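Local coordinates for protein HcgC (PDB 5O4J) that catalyses the S-adenosylmethionine-dependent C-methylation of a pyridinol, probably a step in making the cofactor of [Fe]-hydrogenase, at residues Ala30-Tyr35 against Ser255-Phe260; Glu38-Lys43 against Asn127-Ile132; Leu131-Pro136 against Asp151-Val156. All coordinates share one frame; numbering follows the deposited sequence.

The three contacts belong to one mixed sheet and the elements packed on it, their centres 13 to 14 Å apart. Contact 1 sets helix 18-37 against the outermost strand 253-259, and contacts 2 and 3 both use strand 130-134, sharing L131 and I132. Contact 2 joins that strand to the loop and first residues of strand 42-48, and contact 3 joins it to the loop before strand 159-167. Along the chain, contacts 2 and 3 fall between the two halves of contact 1. I33 of contact 1 packs on I132, and P128 of contact 2 on V156 of contact 3. Contact 1 thus brings early and late chain together on the Rossmann-like sheet that holds S-adenosyl-L-homocysteine, whereas contact 3 is local.

Contact 1 (Ala30-Tyr35 against Ser255-Phe260); sequences ANAIKY and SFVKEF. With SO4 (sulfate ion), chain P.
A32 presses its CB onto the backbone of strand 253-259, 3.5 Å from the carbonyl O of S255, with the CA of F256 also in touch. The hydroxyl side of S255 comes alongside the same methyl, its OG 3.8 Å from A32 CB. One step on, V257 reaches back to the helix with one branch: its CG2 lies 3.6 Å from A32 O and meets I33 more loosely, 4.3 Å from CG1. With CG1 anti to the backbone N (chi1 -176°), V257 leaves CG2 as the methyl that faces the helix. A water bridges the backbones beside this apolar patch, donating to A32 O at 2.8 Å and accepting from V257 N at 2.9 Å.

The small alanine lets the segments come close, their axes 6.8 Å apart and crossing at -34°. In the second shell, S255 OG is hydrogen-bonded to T165 OG1 on the adjoining strand 159-167, whose L163 also packs on A32 and V257. Farther along the strand, K258 extends away from the helix and gives an NZ hydrogen bond of 2.8 Å to O1 of a sulfate, probably from the crystallisation liquor. K164 and, from the second subunit, K164 and K258 bind the same ion, and K258 NZ also forms a salt bridge with D151 of that subunit.

Strand 253-259 is the antiparallel edge of an otherwise parallel sheet. A helix laid over the face of such a sheet is the layering of Rossmann-like methyltransferases, and K29, a residue of the S-adenosyl-L-homocysteine site, packs on S255 one helical turn before I33.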
# COMPACT_ATOMS: atom_id res chain seq x y z
N ALA A 30 -17.47 -7.81 22.94
CA ALA A 30 -18.16 -8.20 24.16
C ALA A 30 -17.55 -7.50 25.37
O ALA A 30 -18.27 -7.07 26.28
CB ALA A 30 -18.13 -9.71 24.33
N ASN A 31 -16.22 -7.42 25.42
CA ASN A 31 -15.56 -6.76 26.54
C ASN A 31 -15.83 -5.26 26.55
O ASN A 31 -15.94 -4.66 27.63
CB ASN A 31 -14.07 -7.07 26.52
CG ASN A 31 -13.76 -8.45 27.05
OD1 ASN A 31 -14.53 -9.01 27.85
ND2 ASN A 31 -12.65 -9.02 26.62
N ALA A 32 -15.94 -4.63 25.38
CA ALA A 32 -16.32 -3.22 25.32
C ALA A 32 -17.70 -3.00 25.94
O ALA A 32 -17.91 -2.04 26.69
CB ALA A 32 -16.30 -2.74 23.87
N ILE A 33 -18.65 -3.88 25.62
CA ILE A 33 -19.98 -3.79 26.21
C ILE A 33 -19.91 -4.01 27.71
O ILE A 33 -20.50 -3.26 28.50
CB ILE A 33 -20.93 -4.79 25.52
CG1 ILE A 33 -21.25 -4.29 24.11
CG2 ILE A 33 -22.21 -5.00 26.33
CD1 ILE A 33 -21.84 -5.35 23.19
N LYS A 34 -19.16 -5.04 28.14
CA LYS A 34 -19.01 -5.32 29.56
C LYS A 34 -18.54 -4.09 30.32
O LYS A 34 -19.10 -3.74 31.36
CB LYS A 34 -18.03 -6.47 29.76
CG LYS A 34 -17.80 -6.87 31.21
CD LYS A 34 -16.72 -7.94 31.32
CE LYS A 34 -16.46 -8.32 32.77
NZ LYS A 34 -15.34 -9.30 32.87
N TYR A 35 -17.49 -3.44 29.81
CA TYR A 35 -16.93 -2.28 30.48
C TYR A 35 -17.94 -1.15 30.55
O TYR A 35 -18.05 -0.46 31.58
CB TYR A 35 -15.66 -1.84 29.75
CG TYR A 35 -15.10 -0.54 30.26
CD1 TYR A 35 -14.46 -0.49 31.49
CD2 TYR A 35 -15.20 0.62 29.52
CE1 TYR A 35 -13.94 0.69 31.97
CE2 TYR A 35 -14.68 1.82 30.00
CZ TYR A 35 -14.05 1.84 31.22
OH TYR A 35 -13.53 3.03 31.70
N SER A 255 -12.13 -1.91 20.16
CA SER A 255 -13.58 -1.79 20.30
C SER A 255 -13.92 -1.07 21.59
O SER A 255 -13.31 -1.32 22.63
CB SER A 255 -14.25 -3.17 20.29
OG SER A 255 -15.65 -3.02 20.16
N PHE A 256 -14.89 -0.16 21.52
CA PHE A 256 -15.27 0.59 22.71
C PHE A 256 -16.67 1.13 22.53
O PHE A 256 -17.12 1.37 21.40
CB PHE A 256 -14.28 1.72 23.01
CG PHE A 256 -14.00 2.62 21.84
CD1 PHE A 256 -13.01 2.29 20.92
CD2 PHE A 256 -14.72 3.79 21.66
CE1 PHE A 256 -12.75 3.11 19.83
CE2 PHE A 256 -14.47 4.61 20.58
CZ PHE A 256 -13.48 4.28 19.67
N VAL A 257 -17.37 1.31 23.64
CA VAL A 257 -18.68 1.95 23.63
C VAL A 257 -18.51 3.40 24.02
O VAL A 257 -17.98 3.71 25.10
CB VAL A 257 -19.68 1.24 24.55
CG1 VAL A 257 -21.06 1.91 24.39
CG2 VAL A 257 -19.77 -0.24 24.23
N LYS A 258 -18.94 4.29 23.15
CA LYS A 258 -18.95 5.72 23.44
C LYS A 258 -20.32 6.08 24.00
O LYS A 258 -21.35 5.85 23.34
CB LYS A 258 -18.64 6.54 22.20
CG LYS A 258 -18.58 8.04 22.49
CD LYS A 258 -18.41 8.86 21.24
CE LYS A 258 -18.52 10.34 21.59
NZ LYS A 258 -18.47 11.20 20.38
N GLU A 259 -20.35 6.65 25.19
CA GLU A 259 -21.62 7.06 25.75
C GLU A 259 -22.21 8.18 24.92
O GLU A 259 -21.50 9.12 24.52
CB GLU A 259 -21.47 7.50 27.21
CG GLU A 259 -22.81 7.80 27.86
CD GLU A 259 -22.77 7.78 29.37
OE1 GLU A 259 -23.65 8.41 29.99
OE2 GLU A 259 -21.86 7.14 29.94
N PHE A 260 -23.50 8.07 24.64
CA PHE A 260 -24.25 9.08 23.93
C PHE A 260 -24.97 9.91 24.99
O PHE A 260 -25.90 9.42 25.63
CB PHE A 260 -25.24 8.42 22.97
CG PHE A 260 -26.02 9.38 22.12
CD1 PHE A 260 -25.48 9.91 20.97
CD2 PHE A 260 -27.31 9.74 22.48
CE1 PHE A 260 -26.20 10.79 20.18
CE2 PHE A 260 -28.04 10.62 21.70
CZ PHE A 260 -27.49 11.14 20.55
S SO4 P . -19.29 10.50 16.98
O1 SO4 P . -19.60 9.83 18.26
O2 SO4 P . -20.14 11.71 16.86
O3 SO4 P . -17.86 10.89 16.97
O4 SO4 P . -19.58 9.59 15.85
O HOH W 1 -16.33 0.20 26.13

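Contact 2 (Glu38-Lys43 against Asn127-Ile132); sequences EGEEFK and NPKVLI
F42 and K129 bring the backbones nearest, yet their CA atoms remain 8.6 Å apart, because strand 108-111 runs between strands 42-48 and 130-134 in the sheet. One segment is mainly the loop that leaves helix 18-37, where E38 takes a positive phi of 55°, and the other turns into its strand at V130. Side chains alone bridge the gap.

V130 meets the rim of the F42 ring: CG2 lies near the ring plane, 3.9 Å from CZ and equally near CE1, and the two side chains run at about a right angle. The F42 ring gets there with CG anti to its carbonyl carbon (chi1 -60°). K129 CB stands at the same ring edge, 4.3 Å from CE1.

Outside this, E40 stretches out and lays its carboxylate against the aliphatic part of K129, OE2 being 3.6 Å from CD. The charges do not meet, since E40 OE2 and K129 NZ are 4.8 Å apart; at that range they probably attract without fixing each other. K43 NZ is 5.3 Å from K129 NZ, a like charge that would offset some of this, while D107 offers K129 NZ a long, weak ion pair.

L37 near the end of helix 18-37 packs on both F42 and V130, while L108 of the intervening strand touches both as well. C65 also touches F42, so the pair packs against the helix end and strands 108-111 and 65-72.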
# COMPACT_ATOMS: atom_id res chain seq x y z
N GLU A 38 -20.60 -1.60 33.40
CA GLU A 38 -20.15 -1.30 34.76
C GLU A 38 -20.75 -2.24 35.80
O GLU A 38 -21.02 -1.86 36.94
CB GLU A 38 -20.49 0.15 35.10
CG GLU A 38 -19.79 1.15 34.19
CD GLU A 38 -20.23 2.58 34.43
OE1 GLU A 38 -19.59 3.49 33.86
OE2 GLU A 38 -21.24 2.80 35.14
N GLY A 39 -20.90 -3.51 35.42
CA GLY A 39 -21.38 -4.52 36.35
C GLY A 39 -22.85 -4.44 36.69
O GLY A 39 -23.30 -5.15 37.59
N GLU A 40 -23.61 -3.59 36.00
CA GLU A 40 -25.04 -3.52 36.24
C GLU A 40 -25.71 -4.84 35.89
O GLU A 40 -25.36 -5.50 34.91
CB GLU A 40 -25.66 -2.37 35.44
CG GLU A 40 -27.15 -2.15 35.74
CD GLU A 40 -27.70 -0.85 35.18
OE1 GLU A 40 -26.94 -0.06 34.59
OE2 GLU A 40 -28.92 -0.61 35.35
N GLU A 41 -26.67 -5.24 36.72
CA GLU A 41 -27.43 -6.46 36.51
C GLU A 41 -28.78 -6.12 35.92
O GLU A 41 -29.37 -5.07 36.22
CB GLU A 41 -27.58 -7.22 37.83
CG GLU A 41 -26.26 -7.82 38.31
CD GLU A 41 -26.35 -8.43 39.70
OE1 GLU A 41 -27.44 -8.37 40.32
OE2 GLU A 41 -25.34 -8.97 40.18
N PHE A 42 -29.28 -7.01 35.07
CA PHE A 42 -30.49 -6.77 34.30
C PHE A 42 -31.39 -7.99 34.37
O PHE A 42 -30.91 -9.13 34.46
CB PHE A 42 -30.16 -6.46 32.82
CG PHE A 42 -29.30 -5.24 32.63
CD1 PHE A 42 -29.87 -3.98 32.49
CD2 PHE A 42 -27.93 -5.35 32.61
CE1 PHE A 42 -29.07 -2.86 32.33
CE2 PHE A 42 -27.13 -4.23 32.44
CZ PHE A 42 -27.69 -2.99 32.29
N LYS A 43 -32.70 -7.75 34.30
CA LYS A 43 -33.66 -8.84 34.33
C LYS A 43 -33.81 -9.49 32.97
O LYS A 43 -33.94 -10.71 32.86
CB LYS A 43 -35.02 -8.33 34.82
CG LYS A 43 -35.07 -8.10 36.33
CD LYS A 43 -36.36 -7.39 36.74
CE LYS A 43 -36.51 -7.35 38.25
NZ LYS A 43 -35.50 -6.47 38.91
N ASN A 127 -38.36 0.37 26.49
CA ASN A 127 -38.05 1.39 27.48
C ASN A 127 -37.04 0.80 28.45
O ASN A 127 -37.33 0.56 29.63
CB ASN A 127 -39.32 1.85 28.21
CG ASN A 127 -39.05 2.97 29.21
OD1 ASN A 127 -38.14 3.79 29.02
ND2 ASN A 127 -39.83 3.01 30.28
N PRO A 128 -35.82 0.55 27.97
CA PRO A 128 -34.82 -0.11 28.81
C PRO A 128 -34.08 0.89 29.69
O PRO A 128 -34.15 2.10 29.51
CB PRO A 128 -33.87 -0.74 27.77
CG PRO A 128 -33.91 0.23 26.63
CD PRO A 128 -35.31 0.83 26.62
N LYS A 129 -33.36 0.33 30.66
CA LYS A 129 -32.40 1.12 31.42
C LYS A 129 -31.23 1.54 30.53
O LYS A 129 -30.77 2.68 30.60
CB LYS A 129 -31.90 0.31 32.61
CG LYS A 129 -32.97 0.05 33.65
CD LYS A 129 -32.45 -0.88 34.73
CE LYS A 129 -33.53 -1.19 35.75
NZ LYS A 129 -33.16 -2.36 36.60
N VAL A 130 -30.77 0.63 29.68
CA VAL A 130 -29.59 0.83 28.86
C VAL A 130 -29.90 0.41 27.43
O VAL A 130 -30.51 -0.65 27.21
CB VAL A 130 -28.38 0.05 29.40
CG1 VAL A 130 -27.18 0.16 28.47
CG2 VAL A 130 -28.03 0.57 30.79
N LEU A 131 -29.52 1.25 26.47
CA LEU A 131 -29.58 0.94 25.05
C LEU A 131 -28.18 1.07 24.48
O LEU A 131 -27.53 2.09 24.68
CB LEU A 131 -30.54 1.89 24.33
CG LEU A 131 -30.51 1.82 22.80
CD1 LEU A 131 -31.04 0.49 22.32
CD2 LEU A 131 -31.30 2.97 22.19
N ILE A 132 -27.72 0.03 23.78
CA ILE A 132 -26.47 0.07 23.03
C ILE A 132 -26.79 -0.23 21.58
O ILE A 132 -27.45 -1.23 21.29
CB ILE A 132 -25.45 -0.95 23.56
CG1 ILE A 132 -25.11 -0.65 25.02
CG2 ILE A 132 -24.19 -0.94 22.69
CD1 ILE A 132 -24.32 -1.74 25.69

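Contact 3 (Leu131-Pro136 against Asp151-Val156); sequences LIVEDP and DKRLCV. With SAH (S-adenosyl-L-homocysteine), chain E.
L131 and V133, two residues apart on strand 130-134, both direct their side chains at the loop 151-156. L131 enters it with one methyl, CD2, which comes close to V156 O at 3.2 Å. The same L131 CD2 lies 3.5 Å from R153 O, and V156 CG2 is 3.9 Å from it. The CG of L131 is anti to the backbone N (chi1 170°), which carries the branched end out from the strand toward the V156 and R153 carbonyl oxygens. V156 O is buried here without a polar partner, so the methyl packs on an unsatisfied oxygen.

V133 meets L154, the centre of an inverse gamma turn, obliquely, its CG2 3.8 Å from L154 CD2, and crosses R153 at about a right angle, CG2 being 4.1 Å from R153 CB. Beyond the apolar stem that V133 touches, R153 runs extended to its guanidinium group, which is held by a salt bridge to D111 and hydrogen bonds to G114 O and N149.

E134, the residue after V133, starts off away from the loop and extends to the bound S-adenosyl-L-homocysteine, whose amino N gives its OE1 a weak 3.1 Å hydrogen bond; OE2 forms a salt bridge with K29. With an alanine in its place, the K29 ammonium is likely to lose this countercharge and the ligand's amino group this acceptor.

P136 lines the pocket of bound (3E)-3-[(E)-3-oxidanylprop-2-enoyl]iminopropanoic acid. Loop 151-156, which precedes strand 159-167, thus packs beside a strand whose C-terminal end meets the ligand, the usual binding place in Rossmann-like parallel sheets.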
# COMPACT_ATOMS: atom_id res chain seq x y z
N LEU A 131 -29.52 1.25 26.47
CA LEU A 131 -29.58 0.94 25.05
C LEU A 131 -28.18 1.07 24.48
O LEU A 131 -27.53 2.09 24.68
CB LEU A 131 -30.54 1.89 24.33
CG LEU A 131 -30.51 1.82 22.80
CD1 LEU A 131 -31.04 0.49 22.32
CD2 LEU A 131 -31.30 2.97 22.19
N ILE A 132 -27.72 0.03 23.78
CA ILE A 132 -26.47 0.07 23.03
C ILE A 132 -26.79 -0.23 21.58
O ILE A 132 -27.45 -1.23 21.29
CB ILE A 132 -25.45 -0.95 23.56
CG1 ILE A 132 -25.11 -0.65 25.02
CG2 ILE A 132 -24.19 -0.94 22.69
CD1 ILE A 132 -24.32 -1.74 25.69
N VAL A 133 -26.31 0.62 20.67
CA VAL A 133 -26.44 0.42 19.23
C VAL A 133 -25.04 0.31 18.65
O VAL A 133 -24.19 1.16 18.91
CB VAL A 133 -27.21 1.57 18.56
CG1 VAL A 133 -27.27 1.40 17.03
CG2 VAL A 133 -28.61 1.68 19.12
N GLU A 134 -24.80 -0.75 17.88
CA GLU A 134 -23.51 -0.88 17.23
C GLU A 134 -23.48 0.02 16.00
O GLU A 134 -24.37 -0.03 15.16
CB GLU A 134 -23.22 -2.33 16.83
CG GLU A 134 -21.83 -2.48 16.23
CD GLU A 134 -21.40 -3.91 16.02
OE1 GLU A 134 -22.27 -4.80 16.04
OE2 GLU A 134 -20.19 -4.12 15.84
N ASP A 135 -22.46 0.88 15.94
CA ASP A 135 -22.23 1.73 14.77
C ASP A 135 -21.49 0.92 13.71
O ASP A 135 -20.33 0.54 13.93
CB ASP A 135 -21.44 2.97 15.20
CG ASP A 135 -21.11 3.90 14.05
OD1 ASP A 135 -21.55 3.67 12.91
OD2 ASP A 135 -20.39 4.90 14.31
N PRO A 136 -22.12 0.63 12.57
CA PRO A 136 -21.43 -0.16 11.53
C PRO A 136 -20.39 0.62 10.76
O PRO A 136 -19.56 0.01 10.06
CB PRO A 136 -22.58 -0.59 10.61
CG PRO A 136 -23.53 0.53 10.69
CD PRO A 136 -23.47 1.02 12.13
N ASP A 151 -27.62 7.03 14.57
CA ASP A 151 -28.06 8.06 15.51
C ASP A 151 -29.57 8.04 15.69
O ASP A 151 -30.07 8.33 16.78
CB ASP A 151 -27.60 9.44 15.03
CG ASP A 151 -26.09 9.60 15.07
OD1 ASP A 151 -25.52 9.60 16.17
OD2 ASP A 151 -25.48 9.71 13.98
N LYS A 152 -30.31 7.72 14.63
CA LYS A 152 -31.76 7.67 14.72
C LYS A 152 -32.26 6.49 15.54
O LYS A 152 -33.41 6.50 15.99
CB LYS A 152 -32.38 7.64 13.32
CG LYS A 152 -32.25 8.96 12.59
CD LYS A 152 -32.95 8.96 11.25
CE LYS A 152 -32.91 10.34 10.61
NZ LYS A 152 -33.61 10.38 9.29
N ARG A 153 -31.42 5.47 15.74
CA ARG A 153 -31.79 4.33 16.56
C ARG A 153 -31.60 4.57 18.05
O ARG A 153 -32.06 3.76 18.86
CB ARG A 153 -30.97 3.11 16.12
CG ARG A 153 -31.22 2.72 14.67
CD ARG A 153 -30.49 1.45 14.29
NE ARG A 153 -30.30 1.34 12.85
CZ ARG A 153 -29.84 0.25 12.23
NH1 ARG A 153 -29.52 -0.83 12.94
NH2 ARG A 153 -29.70 0.25 10.91
N LEU A 154 -30.91 5.65 18.42
CA LEU A 154 -30.64 5.94 19.83
C LEU A 154 -31.78 6.77 20.43
O LEU A 154 -31.60 7.90 20.88
CB LEU A 154 -29.31 6.67 19.96
CG LEU A 154 -28.07 5.87 19.63
CD1 LEU A 154 -26.96 6.82 19.23
CD2 LEU A 154 -27.68 5.00 20.82
N CYS A 155 -32.97 6.18 20.43
CA CYS A 155 -34.18 6.92 20.75
C CYS A 155 -34.85 6.50 22.05
O CYS A 155 -35.88 7.07 22.40
CB CYS A 155 -35.18 6.81 19.59
SG CYS A 155 -35.53 5.13 19.07
N VAL A 156 -34.32 5.50 22.76
CA VAL A 156 -34.87 5.07 24.04
C VAL A 156 -33.71 4.75 24.97
O VAL A 156 -32.55 4.69 24.56
CB VAL A 156 -35.80 3.85 23.90
CG1 VAL A 156 -37.01 4.22 23.04
CG2 VAL A 156 -35.06 2.66 23.30
N SAH E . -22.42 -5.81 13.14
CA SAH E . -22.43 -7.30 13.11
CB SAH E . -22.98 -7.78 11.76
CG SAH E . -24.50 -7.67 11.70
SD SAH E . -25.16 -8.35 10.20
C SAH E . -21.05 -7.88 13.29
O SAH E . -20.91 -9.12 13.26
OXT SAH E . -20.12 -7.08 13.46
C5' SAH E . -26.90 -8.17 10.47
C4' SAH E . -27.48 -9.24 11.38
O4' SAH E . -28.72 -8.76 11.91
C3' SAH E . -27.84 -10.50 10.61
O3' SAH E . -27.77 -11.66 11.45
C2' SAH E . -29.25 -10.20 10.16
O2' SAH E . -30.02 -11.35 9.80
C1' SAH E . -29.81 -9.51 11.38
N9 SAH E . -30.89 -8.56 11.09
C8 SAH E . -30.96 -7.70 10.04
N7 SAH E . -32.09 -6.96 10.13
C5 SAH E . -32.73 -7.33 11.26
C6 SAH E . -33.97 -6.94 11.96
N6 SAH E . -34.76 -5.98 11.44
N1 SAH E . -34.27 -7.58 13.11
C2 SAH E . -33.48 -8.53 13.63
N3 SAH E . -32.34 -8.94 13.05
C4 SAH E . -31.93 -8.38 11.89